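Local coordinates for HpuA (Kingella denitrificans ATCC 33394, PDB 5EC6), which probably serves as an outer-membrane lipoprotein receptor that binds haemoglobin, so that its iron-bearing porphyrin can be taken up by the bacterium, at residues R37-F42 with G47-F52; L72-A75 with K79-D82; K267-R270 with L276-P279. One frame throughout, in Å; residues are numbered along the deposited sequence.

Contact 1 (R37-F42 with G47-F52); sequences REQRTF and GSVKPF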
loop_
_atom_site.group_PDB
_atom_site.type_symbol
_atom_site.label_atom_id
_atom_site.label_comp_id
_atom_site.label_asym_id
_atom_site.label_seq_id
_atom_site.Cartn_x
_atom_site.Cartn_y
_atom_site.Cartn_z
ATOM N N ARG A 37 -9.999 3.937 14.305
ATOM C CA ARG A 37 -8.682 4.232 13.727
ATOM C C ARG A 37 -7.786 3.015 13.716
ATOM O O ARG A 37 -6.635 3.141 13.325
ATOM C CB ARG A 37 -7.968 5.381 14.461
ATOM C CG ARG A 37 -8.613 6.752 14.198
ATOM C CD ARG A 37 -8.205 7.379 12.895
ATOM N NE ARG A 37 -6.820 7.814 12.913
ATOM C CZ ARG A 37 -6.107 8.072 11.814
ATOM N NH1 ARG A 37 -6.596 7.886 10.579
ATOM N NH2 ARG A 37 -4.879 8.452 11.960
ATOM N N GLU A 38 -8.298 1.840 14.112
ATOM C CA GLU A 38 -7.495 0.628 14.139
ATOM C C GLU A 38 -6.904 0.299 12.767
ATOM O O GLU A 38 -7.565 0.421 11.735
ATOM C CB GLU A 38 -8.315 -0.567 14.610
ATOM C CG GLU A 38 -8.694 -0.503 16.090
ATOM C CD GLU A 38 -9.580 -1.656 16.533
ATOM O OE1 GLU A 38 -10.082 -2.408 15.645
ATOM O OE2 GLU A 38 -9.756 -1.789 17.766
ATOM N N GLN A 39 -5.629 -0.045 12.784
ATOM C CA GLN A 39 -4.888 -0.303 11.540
ATOM C C GLN A 39 -4.554 -1.807 11.507
ATOM O O GLN A 39 -4.464 -2.449 12.537
ATOM C CB GLN A 39 -3.598 0.516 11.494
ATOM C CG GLN A 39 -3.814 2.021 11.573
ATOM C CD GLN A 39 -4.507 2.542 10.348
ATOM O OE1 GLN A 39 -3.987 2.453 9.256
ATOM N NE2 GLN A 39 -5.715 3.010 10.520
ATOM N N ARG A 40 -4.272 -2.292 10.313
ATOM C CA ARG A 40 -3.743 -3.646 10.128
ATOM C C ARG A 40 -2.517 -3.556 9.219
ATOM O O ARG A 40 -2.554 -2.846 8.194
ATOM C CB ARG A 40 -4.800 -4.500 9.411
ATOM C CG ARG A 40 -4.326 -5.901 9.030
ATOM C CD ARG A 40 -5.285 -6.528 8.032
ATOM N NE ARG A 40 -6.565 -6.895 8.600
ATOM C CZ ARG A 40 -7.627 -7.211 7.848
ATOM N NH1 ARG A 40 -7.585 -7.144 6.493
ATOM N NH2 ARG A 40 -8.737 -7.566 8.459
ATOM N N THR A 41 -1.448 -4.293 9.556
ATOM C CA THR A 41 -0.251 -4.340 8.712
ATOM C C THR A 41 0.141 -5.775 8.343
ATOM O O THR A 41 0.158 -6.662 9.215
ATOM C CB THR A 41 0.970 -3.716 9.403
ATOM O OG1 THR A 41 0.610 -2.357 9.798
ATOM C CG2 THR A 41 2.151 -3.648 8.474
ATOM N N PHE A 42 0.475 -5.948 7.058
ATOM C CA PHE A 42 1.217 -7.110 6.607
ATOM C C PHE A 42 2.673 -6.750 6.478
ATOM O O PHE A 42 3.016 -5.797 5.749
ATOM C CB PHE A 42 0.635 -7.519 5.278
ATOM C CG PHE A 42 -0.834 -7.796 5.337
ATOM C CD1 PHE A 42 -1.310 -9.062 5.736
ATOM C CD2 PHE A 42 -1.754 -6.802 5.049
ATOM C CE1 PHE A 42 -2.644 -9.311 5.837
ATOM C CE2 PHE A 42 -3.109 -7.079 5.141
ATOM C CZ PHE A 42 -3.541 -8.328 5.551
ATOM N N GLY A 47 7.278 -4.744 12.249
ATOM C CA GLY A 47 6.969 -3.320 11.905
ATOM C C GLY A 47 5.485 -3.203 11.637
ATOM O O GLY A 47 4.798 -4.154 11.207
ATOM N N SER A 48 4.921 -2.038 11.943
ATOM C CA SER A 48 3.512 -1.803 11.696
ATOM C C SER A 48 3.185 -0.309 11.650
ATOM O O SER A 48 3.969 0.532 12.151
ATOM C CB SER A 48 2.648 -2.504 12.744
ATOM O OG SER A 48 2.771 -1.917 14.015
ATOM N N VAL A 49 2.058 0.018 11.035
ATOM C CA VAL A 49 1.534 1.417 11.048
ATOM C C VAL A 49 0.601 1.574 12.245
ATOM O O VAL A 49 -0.219 0.679 12.562
ATOM C CB VAL A 49 0.886 1.830 9.716
ATOM C CG1 VAL A 49 1.920 2.034 8.651
ATOM C CG2 VAL A 49 -0.210 0.863 9.266
ATOM N N LYS A 50 0.733 2.710 12.971
ATOM C CA LYS A 50 0.024 2.884 14.200
ATOM C C LYS A 50 -0.541 4.322 14.248
ATOM O O LYS A 50 0.114 5.255 13.778
ATOM C CB LYS A 50 0.931 2.652 15.395
ATOM C CG LYS A 50 1.354 1.205 15.588
ATOM C CD LYS A 50 1.946 0.984 16.952
ATOM C CE LYS A 50 1.952 -0.496 17.311
ATOM N NZ LYS A 50 2.763 -0.664 18.550
ATOM N N PRO A 51 -1.775 4.464 14.732
ATOM C CA PRO A 51 -2.429 5.813 14.752
ATOM C C PRO A 51 -2.127 6.583 16.046
ATOM O O PRO A 51 -2.070 6.002 17.145
ATOM C CB PRO A 51 -3.906 5.467 14.706
ATOM C CG PRO A 51 -4.014 4.148 15.430
ATOM C CD PRO A 51 -2.719 3.413 15.142
ATOM N N PHE A 52 -2.005 7.901 15.902
ATOM C CA PHE A 52 -1.698 8.801 17.015
ATOM C C PHE A 52 -2.526 10.078 16.875
ATOM O O PHE A 52 -2.978 10.448 15.798
ATOM C CB PHE A 52 -0.209 9.177 16.996
ATOM C CG PHE A 52 0.684 8.083 17.467
ATOM C CD1 PHE A 52 1.118 7.122 16.556
ATOM C CD2 PHE A 52 0.998 7.956 18.797
ATOM C CE1 PHE A 52 1.921 6.118 16.965
ATOM C CE2 PHE A 52 1.778 6.903 19.237
ATOM C CZ PHE A 52 2.239 5.998 18.312
HETATM O O HOH W 1 -5.276 8.857 14.950
HETATM O O HOH W 2 -1.007 -1.905 11.918
#
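Thr41 and Val49 meet at a seam between antiparallel beta sheets, where the chain doubles back and its two runs bond to different strands: strand 40-43 to strand 148-154, strand 48-57 to strand 65-74. Side chains and water therefore bridge the seam. Thr41 carries OG1 beside its backbone N (chi1 -55°), which aims the hydroxyl at the opposite strand. There it accepts a nearly straight bond from Val49 N at 3.0 Å, a role suiting threonine, since its methyl CG2 can lie against Gly47 O and Ser48 CA. Water 2 links OG1 to Val49 O. Gln39 touches Val49 O with CB and Pro51 CD with CG. With CG beside the backbone N, a bend at chi2 (-67°) brings the amide back toward Arg37, and NE2 donates to Arg37 O at 3.0 Å, reaching it from above the carbonyl plane; NE2 also bonds Thr155 OG1. Pro51 has no amide hydrogen to offer across the seam and presents an apolar ring, whose CG sits 3.5 Å from Arg37 O. The curled Arg37 slides past that ring. Water 1, in the guanidinium plane, accepts from Arg37 NE at 2.8 Å and donates to Phe52 O.

Contact 2 (L72-A75 with K79-D82); sequences LYQA and KYYD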
loop_
_atom_site.group_PDB
_atom_site.type_symbol
_atom_site.label_atom_id
_atom_site.label_comp_id
_atom_site.label_asym_id
_atom_site.label_seq_id
_atom_site.Cartn_x
_atom_site.Cartn_y
_atom_site.Cartn_z
ATOM N N LEU A 72 1.984 6.951 12.215
ATOM C CA LEU A 72 3.423 6.774 12.229
ATOM C C LEU A 72 3.739 5.316 11.890
ATOM O O LEU A 72 2.914 4.442 12.149
ATOM C CB LEU A 72 4.012 7.107 13.601
ATOM C CG LEU A 72 3.714 8.501 14.155
ATOM C CD1 LEU A 72 4.281 8.674 15.580
ATOM C CD2 LEU A 72 4.260 9.517 13.190
ATOM N N TYR A 73 4.920 5.107 11.330
ATOM C CA TYR A 73 5.446 3.775 11.057
ATOM C C TYR A 73 6.298 3.376 12.261
ATOM O O TYR A 73 7.263 4.054 12.575
ATOM C CB TYR A 73 6.256 3.764 9.749
ATOM C CG TYR A 73 6.972 2.449 9.560
ATOM C CD1 TYR A 73 6.287 1.301 9.245
ATOM C CD2 TYR A 73 8.320 2.360 9.788
ATOM C CE1 TYR A 73 6.948 0.080 9.128
ATOM C CE2 TYR A 73 8.981 1.156 9.683
ATOM C CZ TYR A 73 8.298 0.028 9.357
ATOM O OH TYR A 73 8.992 -1.176 9.258
ATOM N N GLN A 74 5.955 2.278 12.925
ATOM C CA GLN A 74 6.843 1.686 13.964
ATOM C C GLN A 74 7.707 0.569 13.323
ATOM O O GLN A 74 7.188 -0.453 12.837
ATOM C CB GLN A 74 6.051 1.117 15.141
ATOM C CG GLN A 74 6.979 0.778 16.287
ATOM C CD GLN A 74 6.316 0.154 17.481
ATOM O OE1 GLN A 74 5.294 -0.503 17.394
ATOM N NE2 GLN A 74 6.889 0.414 18.647
ATOM N N ALA A 75 9.009 0.786 13.339
ATOM C CA ALA A 75 9.939 -0.151 12.736
ATOM C C ALA A 75 10.064 -1.381 13.626
ATOM O O ALA A 75 9.662 -1.361 14.772
ATOM C CB ALA A 75 11.246 0.554 12.530
ATOM N N LYS A 79 11.303 1.768 16.981
ATOM C CA LYS A 79 11.402 3.246 16.772
ATOM C C LYS A 79 10.266 3.645 15.820
ATOM O O LYS A 79 9.939 2.902 14.910
ATOM C CB LYS A 79 12.726 3.669 16.187
ATOM C CG LYS A 79 13.962 3.344 17.043
ATOM C CD LYS A 79 13.939 4.137 18.319
ATOM C CE LYS A 79 15.261 4.032 19.103
ATOM N NZ LYS A 79 15.481 2.712 19.725
ATOM N N TYR A 80 9.713 4.829 16.029
ATOM C CA TYR A 80 8.645 5.377 15.193
ATOM C C TYR A 80 9.142 6.449 14.239
ATOM O O TYR A 80 9.988 7.286 14.591
ATOM C CB TYR A 80 7.570 5.997 16.067
ATOM C CG TYR A 80 6.731 5.062 16.891
ATOM C CD1 TYR A 80 7.138 4.654 18.162
ATOM C CD2 TYR A 80 5.519 4.606 16.438
ATOM C CE1 TYR A 80 6.365 3.815 18.910
ATOM C CE2 TYR A 80 4.728 3.798 17.194
ATOM C CZ TYR A 80 5.140 3.411 18.453
ATOM O OH TYR A 80 4.374 2.594 19.227
ATOM N N TYR A 81 8.611 6.430 13.027
ATOM C CA TYR A 81 8.995 7.356 11.964
ATOM C C TYR A 81 7.801 7.963 11.255
ATOM O O TYR A 81 6.781 7.301 11.057
ATOM C CB TYR A 81 9.910 6.708 10.922
ATOM C CG TYR A 81 11.214 6.225 11.552
ATOM C CD1 TYR A 81 12.274 7.135 11.777
ATOM C CD2 TYR A 81 11.340 4.931 12.031
ATOM C CE1 TYR A 81 13.424 6.713 12.433
ATOM C CE2 TYR A 81 12.509 4.497 12.685
ATOM C CZ TYR A 81 13.526 5.400 12.898
ATOM O OH TYR A 81 14.663 4.933 13.513
ATOM N N ASP A 82 7.904 9.239 10.896
ATOM C CA ASP A 82 6.814 9.794 10.104
ATOM C C ASP A 82 7.000 9.531 8.627
ATOM O O ASP A 82 8.078 9.182 8.141
ATOM C CB ASP A 82 6.527 11.269 10.454
ATOM C CG ASP A 82 7.769 12.104 10.583
ATOM O OD1 ASP A 82 8.754 11.791 9.931
ATOM O OD2 ASP A 82 7.734 13.085 11.359
#
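Tyr73 and Tyr81 exchange two backbone hydrogen bonds, Tyr73 N to Tyr81 O at 2.9 Å and Tyr81 N to Tyr73 O at 2.8 Å. A third, from Ala75 N to Lys79 O at 2.8 Å, closes the ladder next to the turn. Between these bonds lies the non-hydrogen-bonded pair Gln74 and Tyr80, where Tyr80 CA makes a CA-H...O contact with Tyr73 O at 3.2 Å. This is a beta hairpin, strand 65-74 returning as 80-81, an edge strand of a four-stranded antiparallel sheet within this chain. On the face of Gln74 and Tyr80, the glutamine runs extended from a CG anti to its own N (chi1 -169°) and lies across the tyrosine. Its CG stands over the ring centre, 3.9 Å from the centroid, in a CH-pi contact, and its amide stacks at 18° to the ring plane. Glutamine suits the place because its methylenes cover the ring while its polar end is held elsewhere, OE1 by Lys50 NZ and NE2 by Gly78 O. Leu72 packs CB against CD2 of the same Tyr80 ring, beside Phe52. On the face of Tyr73 and Tyr81, the Tyr81 ring turns its edge to the small Ala75 CB, 4.1 Å from CE2, and its hydroxyl bonds Asp111.

Contact 3 (K267-R270 with L276-P279); sequences KEER and LEHP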
loop_
_atom_site.group_PDB
_atom_site.type_symbol
_atom_site.label_atom_id
_atom_site.label_comp_id
_atom_site.label_asym_id
_atom_site.label_seq_id
_atom_site.Cartn_x
_atom_site.Cartn_y
_atom_site.Cartn_z
ATOM N N LYS A 267 -12.375 2.359 4.011
ATOM C CA LYS A 267 -13.800 2.303 4.315
ATOM C C LYS A 267 -14.611 2.628 3.078
ATOM O O LYS A 267 -14.134 3.241 2.135
ATOM C CB LYS A 267 -14.151 3.291 5.445
ATOM C CG LYS A 267 -13.575 2.808 6.739
ATOM C CD LYS A 267 -13.678 3.836 7.850
ATOM C CE LYS A 267 -13.023 3.274 9.104
ATOM N NZ LYS A 267 -12.162 4.315 9.713
ATOM N N GLU A 268 -15.900 2.274 3.141
ATOM C CA GLU A 268 -16.842 2.712 2.125
ATOM C C GLU A 268 -17.025 4.228 1.998
ATOM O O GLU A 268 -16.701 4.950 2.937
ATOM C CB GLU A 268 -18.187 2.042 2.371
ATOM C CG GLU A 268 -19.010 2.696 3.451
ATOM C CD GLU A 268 -18.561 2.346 4.860
ATOM O OE1 GLU A 268 -17.668 1.524 5.164
ATOM O OE2 GLU A 268 -19.199 2.923 5.745
ATOM N N GLU A 269 -17.557 4.675 0.866
ATOM C CA GLU A 269 -17.856 6.078 0.644
ATOM C C GLU A 269 -19.357 6.197 0.574
ATOM O O GLU A 269 -20.023 5.372 -0.059
ATOM C CB GLU A 269 -17.225 6.587 -0.647
ATOM C CG GLU A 269 -15.701 6.580 -0.588
ATOM C CD GLU A 269 -15.107 6.878 -1.941
ATOM O OE1 GLU A 269 -15.154 8.052 -2.331
ATOM O OE2 GLU A 269 -14.630 5.949 -2.636
ATOM N N ARG A 270 -19.885 7.227 1.234
ATOM C CA ARG A 270 -21.353 7.455 1.275
ATOM C C ARG A 270 -21.737 8.812 0.748
ATOM O O ARG A 270 -20.990 9.786 0.811
ATOM C CB ARG A 270 -21.891 7.272 2.692
ATOM C CG ARG A 270 -21.852 5.820 3.109
ATOM C CD ARG A 270 -22.124 5.641 4.564
ATOM N NE ARG A 270 -22.051 4.253 4.978
ATOM C CZ ARG A 270 -22.904 3.281 4.662
ATOM N NH1 ARG A 270 -23.973 3.463 3.887
ATOM N NH2 ARG A 270 -22.642 2.044 5.105
ATOM N N LEU A 276 -25.105 4.366 0.335
ATOM C CA LEU A 276 -23.782 3.911 -0.160
ATOM C C LEU A 276 -23.461 4.429 -1.529
ATOM O O LEU A 276 -24.296 4.322 -2.437
ATOM C CB LEU A 276 -23.748 2.371 -0.151
ATOM C CG LEU A 276 -22.396 1.706 -0.328
ATOM C CD1 LEU A 276 -21.522 1.943 0.879
ATOM C CD2 LEU A 276 -22.664 0.218 -0.520
ATOM N N GLU A 277 -22.267 5.013 -1.702
ATOM C CA GLU A 277 -21.824 5.447 -3.018
ATOM C C GLU A 277 -20.863 4.404 -3.606
ATOM O O GLU A 277 -21.054 3.952 -4.755
ATOM C CB GLU A 277 -21.114 6.795 -2.958
ATOM C CG GLU A 277 -20.622 7.234 -4.317
ATOM C CD GLU A 277 -19.890 8.566 -4.281
ATOM O OE1 GLU A 277 -19.352 8.927 -3.221
ATOM O OE2 GLU A 277 -19.784 9.196 -5.340
ATOM N N HIS A 278 -19.825 4.090 -2.857
ATOM C CA HIS A 278 -18.836 3.038 -3.232
ATOM C C HIS A 278 -18.606 2.147 -2.049
ATOM O O HIS A 278 -18.469 2.607 -0.884
ATOM C CB HIS A 278 -17.464 3.623 -3.619
ATOM C CG HIS A 278 -17.494 4.500 -4.814
ATOM N ND1 HIS A 278 -17.958 4.066 -6.029
ATOM C CD2 HIS A 278 -17.223 5.825 -4.956
ATOM C CE1 HIS A 278 -17.917 5.072 -6.894
ATOM N NE2 HIS A 278 -17.492 6.150 -6.257
ATOM N N PRO A 279 -18.461 0.840 -2.287
ATOM C CA PRO A 279 -18.193 -0.104 -1.220
ATOM C C PRO A 279 -16.801 0.131 -0.610
ATOM O O PRO A 279 -15.961 0.838 -1.228
ATOM C CB PRO A 279 -18.278 -1.498 -1.940
ATOM C CG PRO A 279 -18.173 -1.211 -3.374
ATOM C CD PRO A 279 -18.556 0.213 -3.623
HETATM O O HOH W 3 -13.383 2.068 -0.351
#
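Glu269 is faced by two residues at once, Glu277 and His278: a classic beta bulge in the short hairpin of strands 269-270 and 276-278. Its carbonyl oxygen accepts from both amides, Glu277 N at 2.8 Å and His278 N at 3.1 Å, while Glu269 N returns a bond to His278 O. The extra residue shifts the register by one, so that Arg270 comes level with Leu276, their side chains diverging. Glu277 has psi -55°, unlike the extended residues on either side, and the chain turns a corner there. On the face that Glu269 and His278 share, the Glu269 carboxylate comes obliquely to the imidazole, the two planes 46° apart, OE2 lying 3.5 Å from His278 CD2; His278 ND1 bonds Tyr307 OH. Leucine suits its spot: the methyl Leu276 CD1 packs on the methylenes CB and CG of Glu268 and over one flat face of the Arg270 guanidinium. Glu268 bends at chi2 (-78°), bringing OE2 to Arg270 NE for a salt bridge of 3.2 Å, met on the anti side of the carboxylate; OE1 bonds Thr161, and Arg270 NH1 bonds Gly274 O. At the open end, water 3 donates to Lys267 O and Pro279 O. OE1 of Glu269 and OE1 of Glu277 lie 4.4 Å apart, so the carboxylates probably repel mildly, a cost that solvent could screen at this surface site.

The three contacts follow one another along the chain, each closing before the next opens. Contacts 1 and 2 are neighbours, with centres about 10 Å apart, and share a four-stranded antiparallel sheet, in which strand 48-57 of contact 1 lies beside strand 65-74 of contact 2. Their joint is direct: Ser48 O with Gln74 N, and Phe52 against Leu72. Through strand 40-43, contact 1 also reaches strand 148-154, so it lies at the seam between the small sheet and the larger beta assembly. Contact 3, a separate two-stranded hairpin, is centred about 22 Å from contact 1 and about 30 Å from contact 2, and touches neither. The hairpins of contacts 2 and 3 thus sit well separated on the beta framework.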